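Phosphoglycerate oxidoreductase (Rhizobium etli, PDB 4HY3) probably acts as an NAD-binding 2-hydroxyacid dehydrogenase, perhaps reducing hydroxypyruvate or glyoxylate. Local coordinates at residues Y79-P84 with E332-M337; S99-E104 with D328-D333; L30-P35 with E64-L69. All blocks are in the same frame, centred on the assembly; numbering follows the deposited sequence.

How the interactions relate
All three contacts build one domain, the six-stranded mixed sheet with its covering segments; the other, parallel sheet belongs to the probable NAD-binding domain. Interactions 1 and 2 share helix 320-338, including Glu332 and Asp333, and their centres lie about 4 Å apart. Their strands are neighbours, joined by a probable hydrogen bond between Gly82 N and Leu101 O at 2.7 Å. Interaction 3 is centred about 13 Å from interaction 1 and about 15 Å from interaction 2. Its strand 30-34 borders strand 77-82 and is tied to it by a probable hydrogen bond between Ile81 N and Ile32 O at 2.9 Å. Ala31 meets Met334, whereas Ile32 turns to residues 64-69, so the sheet is covered on both faces.

Interaction 1. Residues Y79-P84 with E332-M337; sequences YIIGQP and EDMDLM
Tyr79 and Met334 make the central contact between strand 77-82 and helix 320-338, with Met334 modelled as selenomethionine. CG of Met334 sits almost squarely over one face of the Tyr79 ring, 3.9 Å from the centroid and 8° off the normal, a CH-pi contact. The chain then bends at its third torsion (105°), and SE stands obliquely to the same ring, 5.0 Å from its centroid, in a Met-aromatic contact. A long, flexible, polarisable side chain is well suited to following a ring in this way.

Apolar packing extends the contact. CE of Met334 goes on to CD1 of Ile81, 4.1 Å away, while CB of Met337, also a selenomethionine, lies in the plane of the tyrosine ring at its edge, 3.7 Å from Tyr79 CE1.

The polar end of Tyr79 has its hydrogen bond one residue beyond the segment, to Asp338 OD1. A phenylalanine in its place would keep the ring over Met334 but would probably leave the Asp338 carboxylate without this mate.

Strand 79-82 and helix 332-337 run antiparallel, at 170°, with axes 11.0 Å apart. This is the layering of an alpha/beta sandwich, consistent with the flavodoxin-like substrate-binding domain of D-2-hydroxyacid dehydrogenases, covered by a helix from late in the chain.

Interaction 2. Residues S99-E104 with D328-D333; sequences SILNVE and DMVLED
Leu101 points from strand 99-101 at the helix and ends between Val330 and Asp333, residues one turn apart on helix 320-338. Its CB is directed at the helix, and with CG anti to the carbonyl carbon (chi1 -57°) the CD2 branch is the one that reaches it. That methyl lies 4.1 Å from Val330 CA and equally 4.1 Å from Asp333 CB, so it rests against the base of both side chains and meets the body of the helix. The side chains of Leu101 and Asp333 are inclined to each other, with only the methylene of the aspartate offered to the leucine.

Val330 lies along the flank. Its CG1 branch is 4.5 Å from Leu101 CD2, and its other methyl, CG2, faces CG1 of Val103 at 4.3 Å. The two branches thus serve two partners, one on the strand and one in the loop that follows it. The compact valine also lets the backbones come close, with the CA atoms of Leu101 and Val330 6.9 Å apart. On the strand side, Leu101 packs on Val124 as well, within the same sheet.

The carboxylate of Asp333 is engaged away from the leucine. OD1 accepts hydrogen bonds from the backbone N of Met344 and of Arg345, and OD2 accepts one from Cys346 N, which ties the helix to the segment leading into strand 347-348. Aspartate suits the place because it is short enough to give its methylene to the core and its oxygens to that backbone.

Chemically, then, the contact between the strand and the helix is dispersion between hydrocarbon groups, while the buried aspartate oxygens are satisfied by three amides, which probably also stabilise their negative charge.

Interaction 3. Residues L30-P35 with E64-L69; sequences LAISAP and ENIAGL
A beta-alpha-beta crossover of the sheet, which is probably flavodoxin-like, brings Ile66 and Leu69 onto Ile32 and Ala34 of strand 30-34. The chain leaves strand 57-60, outermost on that side within the chain, runs through residues 64-69 and the short helix 73-76, and enters strand 77-82 on the far side of strand 30-34. Residues 64-69 therefore have to pass over the strand they bypass, and the contact is the hydrophobic lining of that passage.

Ile32 is the main strand partner. CG1 lies anti to the carbonyl carbon (chi1 -54°), which leaves CG2 anti to the backbone N; the CG1 arm is extended (chi2 178°), and the two branches spread toward the crossover. The end of the longer arm, CD1, meets CD2 of Leu69 tip to tip at 3.7 Å. The shorter branch, CG2, is shared: it lies 3.9 Å from the same Leu69 CD2 and 4.2 Å from Ile66 CD1. A beta-branched residue suits this strand position, since it offers two methyls at different heights to two partners.

Ile66 starts with its CB directed to one flank of the strand, but its terminal CD1 turns back in, and the two isoleucine side chains lie at a slant to each other. The turn is closed by a backbone hydrogen bond from Leu69 N to Ile66 O, 2.9 Å long, which probably helps keep both residues facing the strand. Leu74 of helix 73-76 touches Ile66 and Leu69 alike, and Pro84 and Leu86 pack on Ile66 too, so the crossover and the loop after strand 77-82 share this layer.

Alanine at the end of the strand has just one methyl to offer, and that is enough to reach the isoleucine: Ala34 CB lies 4.3 Å from Ile66 CD1.

Interaction 1. Residues Y79-P84 with E332-M337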
loop_
_atom_site.group_PDB
_atom_site.type_symbol
_atom_site.label_atom_id
_atom_site.label_comp_id
_atom_site.label_asym_id
_atom_site.label_seq_id
_atom_site.Cartn_x
_atom_site.Cartn_y
_atom_site.Cartn_z
ATOM N N TYR A 79 -28.788 -25.842 -7.315
ATOM C CA TYR A 79 -27.690 -25.261 -8.083
ATOM C C TYR A 79 -27.295 -26.138 -9.260
ATOM O O TYR A 79 -27.470 -27.359 -9.217
ATOM C CB TYR A 79 -26.427 -25.090 -7.233
ATOM C CG TYR A 79 -26.579 -24.365 -5.906
ATOM C CD1 TYR A 79 -26.845 -22.994 -5.850
ATOM C CD2 TYR A 79 -26.431 -25.055 -4.701
ATOM C CE1 TYR A 79 -26.972 -22.339 -4.635
ATOM C CE2 TYR A 79 -26.540 -24.404 -3.485
ATOM C CZ TYR A 79 -26.810 -23.051 -3.459
ATOM O OH TYR A 79 -26.932 -22.428 -2.258
ATOM N N ILE A 80 -26.741 -25.519 -10.308
ATOM C CA ILE A 80 -26.109 -26.249 -11.402
ATOM C C ILE A 80 -24.662 -25.812 -11.475
ATOM O O ILE A 80 -24.381 -24.665 -11.819
ATOM C CB ILE A 80 -26.765 -25.936 -12.766
ATOM C CG1 ILE A 80 -28.289 -25.992 -12.654
ATOM C CG2 ILE A 80 -26.243 -26.872 -13.845
ATOM C CD1 ILE A 80 -28.943 -27.087 -13.455
ATOM N N ILE A 81 -23.728 -26.694 -11.137
ATOM C CA ILE A 81 -22.332 -26.373 -11.419
ATOM C C ILE A 81 -22.087 -26.707 -12.896
ATOM O O ILE A 81 -22.172 -27.873 -13.283
ATOM C CB ILE A 81 -21.364 -27.125 -10.483
ATOM C CG1 ILE A 81 -21.880 -27.075 -9.036
ATOM C CG2 ILE A 81 -19.954 -26.555 -10.598
ATOM C CD1 ILE A 81 -21.098 -27.912 -8.035
ATOM N N GLY A 82 -21.839 -25.681 -13.712
ATOM C CA GLY A 82 -21.578 -25.822 -15.169
ATOM C C GLY A 82 -22.439 -24.973 -16.109
ATOM O O GLY A 82 -22.958 -23.926 -15.709
ATOM N N GLN A 83 -22.586 -25.420 -17.361
ATOM C CA GLN A 83 -23.212 -24.626 -18.455
ATOM C C GLN A 83 -24.149 -25.434 -19.365
ATOM O O GLN A 83 -24.139 -25.233 -20.587
ATOM C CB GLN A 83 -22.164 -24.064 -19.396
ATOM C CG GLN A 83 -20.864 -23.727 -18.775
ATOM C CD GLN A 83 -20.027 -24.938 -18.505
ATOM O OE1 GLN A 83 -19.781 -25.768 -19.389
ATOM N NE2 GLN A 83 -19.584 -25.054 -17.261
ATOM N N PRO A 84 -24.947 -26.354 -18.813
ATOM C CA PRO A 84 -25.629 -27.237 -19.777
ATOM C C PRO A 84 -26.662 -26.524 -20.662
ATOM O O PRO A 84 -27.183 -25.479 -20.268
ATOM C CB PRO A 84 -26.332 -28.244 -18.894
ATOM C CG PRO A 84 -26.557 -27.509 -17.605
ATOM C CD PRO A 84 -25.403 -26.555 -17.433
ATOM N N GLU A 332 -17.741 -20.709 -2.141
ATOM C CA GLU A 332 -18.143 -19.507 -1.494
ATOM C C GLU A 332 -19.521 -19.064 -1.969
ATOM O O GLU A 332 -20.426 -18.825 -1.163
ATOM C CB GLU A 332 -17.086 -18.459 -1.709
ATOM C CG GLU A 332 -15.908 -18.648 -0.772
ATOM C CD GLU A 332 -14.706 -17.855 -1.231
ATOM O OE1 GLU A 332 -14.559 -17.742 -2.478
ATOM O OE2 GLU A 332 -13.923 -17.361 -0.368
ATOM N N ASP A 333 -19.725 -18.992 -3.274
ATOM C CA ASP A 333 -21.034 -18.572 -3.743
ATOM C C ASP A 333 -22.181 -19.490 -3.347
ATOM O O ASP A 333 -23.258 -19.018 -3.048
ATOM C CB ASP A 333 -21.023 -18.195 -5.222
ATOM C CG ASP A 333 -20.560 -16.754 -5.425
ATOM O OD1 ASP A 333 -20.501 -16.040 -4.381
ATOM O OD2 ASP A 333 -20.250 -16.333 -6.578
HETATM N N MSE A 334 -21.946 -20.792 -3.273
HETATM C CA MSE A 334 -23.012 -21.694 -2.845
HETATM C C MSE A 334 -23.412 -21.413 -1.402
HETATM O O MSE A 334 -24.599 -21.362 -1.047
HETATM C CB MSE A 334 -22.510 -23.091 -3.142
HETATM C CG MSE A 334 -22.802 -23.452 -4.598
HETATM SE SE MSE A 334 -21.968 -25.197 -4.983
HETATM C CE MSE A 334 -23.497 -26.416 -5.007
ATOM N N ASP A 335 -22.410 -21.173 -0.577
ATOM C CA ASP A 335 -22.608 -20.996 0.822
ATOM C C ASP A 335 -23.414 -19.740 1.131
ATOM O O ASP A 335 -24.276 -19.764 2.048
ATOM C CB ASP A 335 -21.263 -20.915 1.487
ATOM C CG ASP A 335 -21.369 -20.625 2.938
ATOM O OD1 ASP A 335 -22.117 -21.338 3.647
ATOM O OD2 ASP A 335 -20.697 -19.676 3.375
ATOM N N LEU A 336 -23.150 -18.659 0.370
ATOM C CA LEU A 336 -23.975 -17.459 0.449
ATOM C C LEU A 336 -25.425 -17.712 0.050
ATOM O O LEU A 336 -26.349 -17.278 0.747
ATOM C CB LEU A 336 -23.369 -16.290 -0.314
ATOM C CG LEU A 336 -22.083 -15.704 0.313
ATOM C CD1 LEU A 336 -21.171 -15.107 -0.739
ATOM C CD2 LEU A 336 -22.296 -14.699 1.446
HETATM N N MSE A 337 -25.656 -18.437 -1.030
HETATM C CA MSE A 337 -27.016 -18.603 -1.482
HETATM C C MSE A 337 -27.747 -19.601 -0.640
HETATM O O MSE A 337 -28.964 -19.498 -0.472
HETATM C CB MSE A 337 -27.019 -19.020 -2.916
HETATM C CG MSE A 337 -26.211 -17.973 -3.632
HETATM SE SE MSE A 337 -26.654 -18.041 -5.552
HETATM C CE MSE A 337 -25.000 -19.032 -5.990
#

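Interaction 2. Residues S99-E104 with D328-D333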
loop_
_atom_site.group_PDB
_atom_site.type_symbol
_atom_site.label_atom_id
_atom_site.label_comp_id
_atom_site.label_asym_id
_atom_site.label_seq_id
_atom_site.Cartn_x
_atom_site.Cartn_y
_atom_site.Cartn_z
ATOM N N SER A 99 -29.257 -21.018 -8.649
ATOM C CA SER A 99 -28.260 -20.427 -9.523
ATOM C C SER A 99 -27.564 -21.455 -10.374
ATOM O O SER A 99 -27.542 -22.631 -10.057
ATOM C CB SER A 99 -27.227 -19.619 -8.716
ATOM O OG SER A 99 -26.013 -19.414 -9.430
ATOM N N ILE A 100 -26.993 -20.968 -11.468
ATOM C CA ILE A 100 -26.191 -21.762 -12.340
ATOM C C ILE A 100 -24.805 -21.182 -12.252
ATOM O O ILE A 100 -24.626 -20.003 -12.482
ATOM C CB ILE A 100 -26.734 -21.687 -13.773
ATOM C CG1 ILE A 100 -28.050 -22.470 -13.798
ATOM C CG2 ILE A 100 -25.713 -22.228 -14.790
ATOM C CD1 ILE A 100 -28.859 -22.374 -15.078
ATOM N N LEU A 101 -23.825 -21.994 -11.889
ATOM C CA LEU A 101 -22.485 -21.486 -11.825
ATOM C C LEU A 101 -21.687 -21.919 -13.061
ATOM O O LEU A 101 -21.254 -23.079 -13.165
ATOM C CB LEU A 101 -21.817 -21.881 -10.518
ATOM C CG LEU A 101 -22.636 -21.373 -9.344
ATOM C CD1 LEU A 101 -23.599 -22.440 -8.837
ATOM C CD2 LEU A 101 -21.776 -20.835 -8.212
ATOM N N ASN A 102 -21.505 -20.964 -13.982
ATOM C CA ASN A 102 -20.762 -21.169 -15.215
ATOM C C ASN A 102 -19.319 -21.287 -14.833
ATOM O O ASN A 102 -18.824 -20.451 -14.084
ATOM C CB ASN A 102 -20.938 -19.962 -16.154
ATOM C CG ASN A 102 -20.584 -20.274 -17.609
ATOM O OD1 ASN A 102 -21.225 -21.103 -18.248
ATOM N ND2 ASN A 102 -19.591 -19.601 -18.133
ATOM N N VAL A 103 -18.662 -22.329 -15.346
ATOM C CA VAL A 103 -17.258 -22.639 -15.027
ATOM C C VAL A 103 -16.345 -22.625 -16.231
ATOM O O VAL A 103 -15.141 -22.598 -16.095
ATOM C CB VAL A 103 -17.070 -23.977 -14.268
ATOM C CG1 VAL A 103 -17.686 -23.879 -12.880
ATOM C CG2 VAL A 103 -17.559 -25.174 -15.062
ATOM N N GLU A 104 -16.918 -22.696 -17.418
ATOM C CA GLU A 104 -16.184 -22.258 -18.572
ATOM C C GLU A 104 -16.222 -20.765 -18.349
ATOM O O GLU A 104 -17.250 -20.243 -17.923
ATOM C CB GLU A 104 -16.925 -22.629 -19.845
ATOM C CG GLU A 104 -15.994 -22.804 -21.024
ATOM C CD GLU A 104 -16.389 -21.937 -22.184
ATOM O OE1 GLU A 104 -17.395 -21.201 -22.069
ATOM O OE2 GLU A 104 -15.685 -21.981 -23.208
ATOM N N ASP A 328 -13.009 -23.105 -5.307
ATOM C CA ASP A 328 -13.158 -22.267 -4.128
ATOM C C ASP A 328 -14.255 -21.250 -4.252
ATOM O O ASP A 328 -14.953 -20.972 -3.280
ATOM C CB ASP A 328 -11.893 -21.452 -3.934
ATOM C CG ASP A 328 -10.672 -22.296 -3.736
ATOM O OD1 ASP A 328 -10.777 -23.319 -2.999
ATOM O OD2 ASP A 328 -9.607 -21.900 -4.296
HETATM N N MSE A 329 -14.365 -20.653 -5.436
HETATM C CA MSE A 329 -15.342 -19.610 -5.686
HETATM C C MSE A 329 -16.732 -20.170 -5.624
HETATM O O MSE A 329 -17.533 -19.734 -4.819
HETATM C CB MSE A 329 -15.091 -18.935 -7.022
HETATM C CG MSE A 329 -13.817 -18.103 -6.995
HETATM SE SE MSE A 329 -13.429 -17.301 -8.761
HETATM C CE MSE A 329 -15.235 -16.560 -9.014
ATOM N N VAL A 330 -17.030 -21.122 -6.495
ATOM C CA VAL A 330 -18.245 -21.930 -6.460
ATOM C C VAL A 330 -18.708 -22.245 -5.032
ATOM O O VAL A 330 -19.888 -22.114 -4.680
ATOM C CB VAL A 330 -17.981 -23.265 -7.212
ATOM C CG1 VAL A 330 -19.127 -24.243 -6.979
ATOM C CG2 VAL A 330 -17.711 -23.010 -8.709
ATOM N N LEU A 331 -17.755 -22.652 -4.204
ATOM C CA LEU A 331 -18.035 -23.012 -2.834
ATOM C C LEU A 331 -18.491 -21.785 -2.031
ATOM O O LEU A 331 -19.522 -21.786 -1.349
ATOM C CB LEU A 331 -16.786 -23.672 -2.254
ATOM C CG LEU A 331 -16.906 -25.092 -1.656
ATOM C CD1 LEU A 331 -18.098 -25.860 -2.195
ATOM C CD2 LEU A 331 -15.632 -25.904 -1.817
ATOM N N GLU A 332 -17.741 -20.709 -2.141
ATOM C CA GLU A 332 -18.143 -19.507 -1.494
ATOM C C GLU A 332 -19.521 -19.064 -1.969
ATOM O O GLU A 332 -20.426 -18.825 -1.163
ATOM C CB GLU A 332 -17.086 -18.459 -1.709
ATOM C CG GLU A 332 -15.908 -18.648 -0.772
ATOM C CD GLU A 332 -14.706 -17.855 -1.231
ATOM O OE1 GLU A 332 -14.559 -17.742 -2.478
ATOM O OE2 GLU A 332 -13.923 -17.361 -0.368
ATOM N N ASP A 333 -19.725 -18.992 -3.274
ATOM C CA ASP A 333 -21.034 -18.572 -3.743
ATOM C C ASP A 333 -22.181 -19.490 -3.347
ATOM O O ASP A 333 -23.258 -19.018 -3.048
ATOM C CB ASP A 333 -21.023 -18.195 -5.222
ATOM C CG ASP A 333 -20.560 -16.754 -5.425
ATOM O OD1 ASP A 333 -20.501 -16.040 -4.381
ATOM O OD2 ASP A 333 -20.250 -16.333 -6.578
#

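Interaction 3. Residues L30-P35 with E64-L69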
loop_
_atom_site.group_PDB
_atom_site.type_symbol
_atom_site.label_atom_id
_atom_site.label_comp_id
_atom_site.label_asym_id
_atom_site.label_seq_id
_atom_site.Cartn_x
_atom_site.Cartn_y
_atom_site.Cartn_z
ATOM N N LEU A 30 -29.043 -30.214 -3.032
ATOM C CA LEU A 30 -28.609 -30.987 -4.170
ATOM C C LEU A 30 -28.163 -30.064 -5.280
ATOM O O LEU A 30 -28.839 -29.083 -5.592
ATOM C CB LEU A 30 -29.726 -31.906 -4.679
ATOM C CG LEU A 30 -29.422 -32.814 -5.881
ATOM C CD1 LEU A 30 -30.397 -33.980 -5.932
ATOM C CD2 LEU A 30 -29.436 -32.075 -7.217
ATOM N N ALA A 31 -27.034 -30.419 -5.884
ATOM C CA ALA A 31 -26.513 -29.712 -7.025
ATOM C C ALA A 31 -26.151 -30.667 -8.154
ATOM O O ALA A 31 -25.478 -31.685 -7.936
ATOM C CB ALA A 31 -25.297 -28.891 -6.629
ATOM N N ILE A 32 -26.576 -30.307 -9.365
ATOM C CA ILE A 32 -26.255 -31.046 -10.571
ATOM C C ILE A 32 -24.903 -30.607 -11.109
ATOM O O ILE A 32 -24.605 -29.425 -11.225
ATOM C CB ILE A 32 -27.364 -30.858 -11.622
ATOM C CG1 ILE A 32 -28.697 -31.247 -10.990
ATOM C CG2 ILE A 32 -27.099 -31.695 -12.876
ATOM C CD1 ILE A 32 -29.892 -31.064 -11.889
ATOM N N SER A 33 -24.071 -31.581 -11.436
ATOM C CA SER A 33 -22.783 -31.290 -12.028
ATOM C C SER A 33 -22.804 -31.570 -13.542
ATOM O O SER A 33 -23.158 -32.646 -13.977
ATOM C CB SER A 33 -21.710 -32.075 -11.291
ATOM O OG SER A 33 -20.495 -32.064 -12.001
ATOM N N ALA A 34 -22.458 -30.568 -14.334
ATOM C CA ALA A 34 -22.463 -30.663 -15.806
ATOM C C ALA A 34 -21.479 -29.611 -16.263
ATOM O O ALA A 34 -21.851 -28.637 -16.926
ATOM C CB ALA A 34 -23.845 -30.372 -16.365
ATOM N N PRO A 35 -20.224 -29.772 -15.843
ATOM C CA PRO A 35 -19.174 -28.760 -15.974
ATOM C C PRO A 35 -18.401 -28.762 -17.293
ATOM O O PRO A 35 -17.650 -27.816 -17.584
ATOM C CB PRO A 35 -18.232 -29.117 -14.833
ATOM C CG PRO A 35 -18.417 -30.588 -14.668
ATOM C CD PRO A 35 -19.857 -30.855 -14.914
ATOM N N GLU A 64 -25.653 -32.721 -22.374
ATOM C CA GLU A 64 -26.632 -32.794 -23.494
ATOM C C GLU A 64 -28.017 -33.328 -23.107
ATOM O O GLU A 64 -28.967 -33.181 -23.883
ATOM C CB GLU A 64 -26.126 -33.599 -24.704
ATOM C CG GLU A 64 -24.804 -33.186 -25.353
ATOM C CD GLU A 64 -24.611 -31.692 -25.589
ATOM O OE1 GLU A 64 -25.574 -30.894 -25.439
ATOM O OE2 GLU A 64 -23.457 -31.323 -25.927
ATOM N N ASN A 65 -28.142 -33.942 -21.931
ATOM C CA ASN A 65 -29.428 -34.481 -21.489
ATOM C C ASN A 65 -29.803 -34.168 -20.017
ATOM O O ASN A 65 -30.005 -35.077 -19.219
ATOM C CB ASN A 65 -29.462 -35.993 -21.770
ATOM C CG ASN A 65 -30.780 -36.652 -21.364
ATOM O OD1 ASN A 65 -30.793 -37.759 -20.788
ATOM N ND2 ASN A 65 -31.900 -35.974 -21.657
ATOM N N ILE A 66 -29.911 -32.889 -19.655
ATOM C CA ILE A 66 -30.308 -32.539 -18.283
ATOM C C ILE A 66 -31.727 -33.008 -18.065
ATOM O O ILE A 66 -32.056 -33.567 -17.002
ATOM C CB ILE A 66 -30.214 -31.019 -17.947
ATOM C CG1 ILE A 66 -28.776 -30.570 -17.741
ATOM C CG2 ILE A 66 -30.921 -30.699 -16.643
ATOM C CD1 ILE A 66 -27.911 -31.543 -16.984
ATOM N N ALA A 67 -32.562 -32.795 -19.080
ATOM C CA ALA A 67 -33.974 -33.131 -18.978
ATOM C C ALA A 67 -34.149 -34.587 -18.588
ATOM O O ALA A 67 -35.169 -34.955 -18.018
ATOM C CB ALA A 67 -34.677 -32.827 -20.287
ATOM N N GLY A 68 -33.122 -35.395 -18.871
ATOM C CA GLY A 68 -33.169 -36.836 -18.675
ATOM C C GLY A 68 -33.124 -37.264 -17.233
ATOM O O GLY A 68 -33.470 -38.397 -16.911
ATOM N N LEU A 69 -32.681 -36.370 -16.358
ATOM C CA LEU A 69 -32.513 -36.677 -14.930
ATOM C C LEU A 69 -33.801 -37.105 -14.233
ATOM O O LEU A 69 -34.910 -36.959 -14.766
ATOM C CB LEU A 69 -31.969 -35.425 -14.222
ATOM C CG LEU A 69 -30.479 -35.232 -13.919
ATOM C CD1 LEU A 69 -29.610 -36.304 -14.541
ATOM C CD2 LEU A 69 -30.020 -33.839 -14.321
#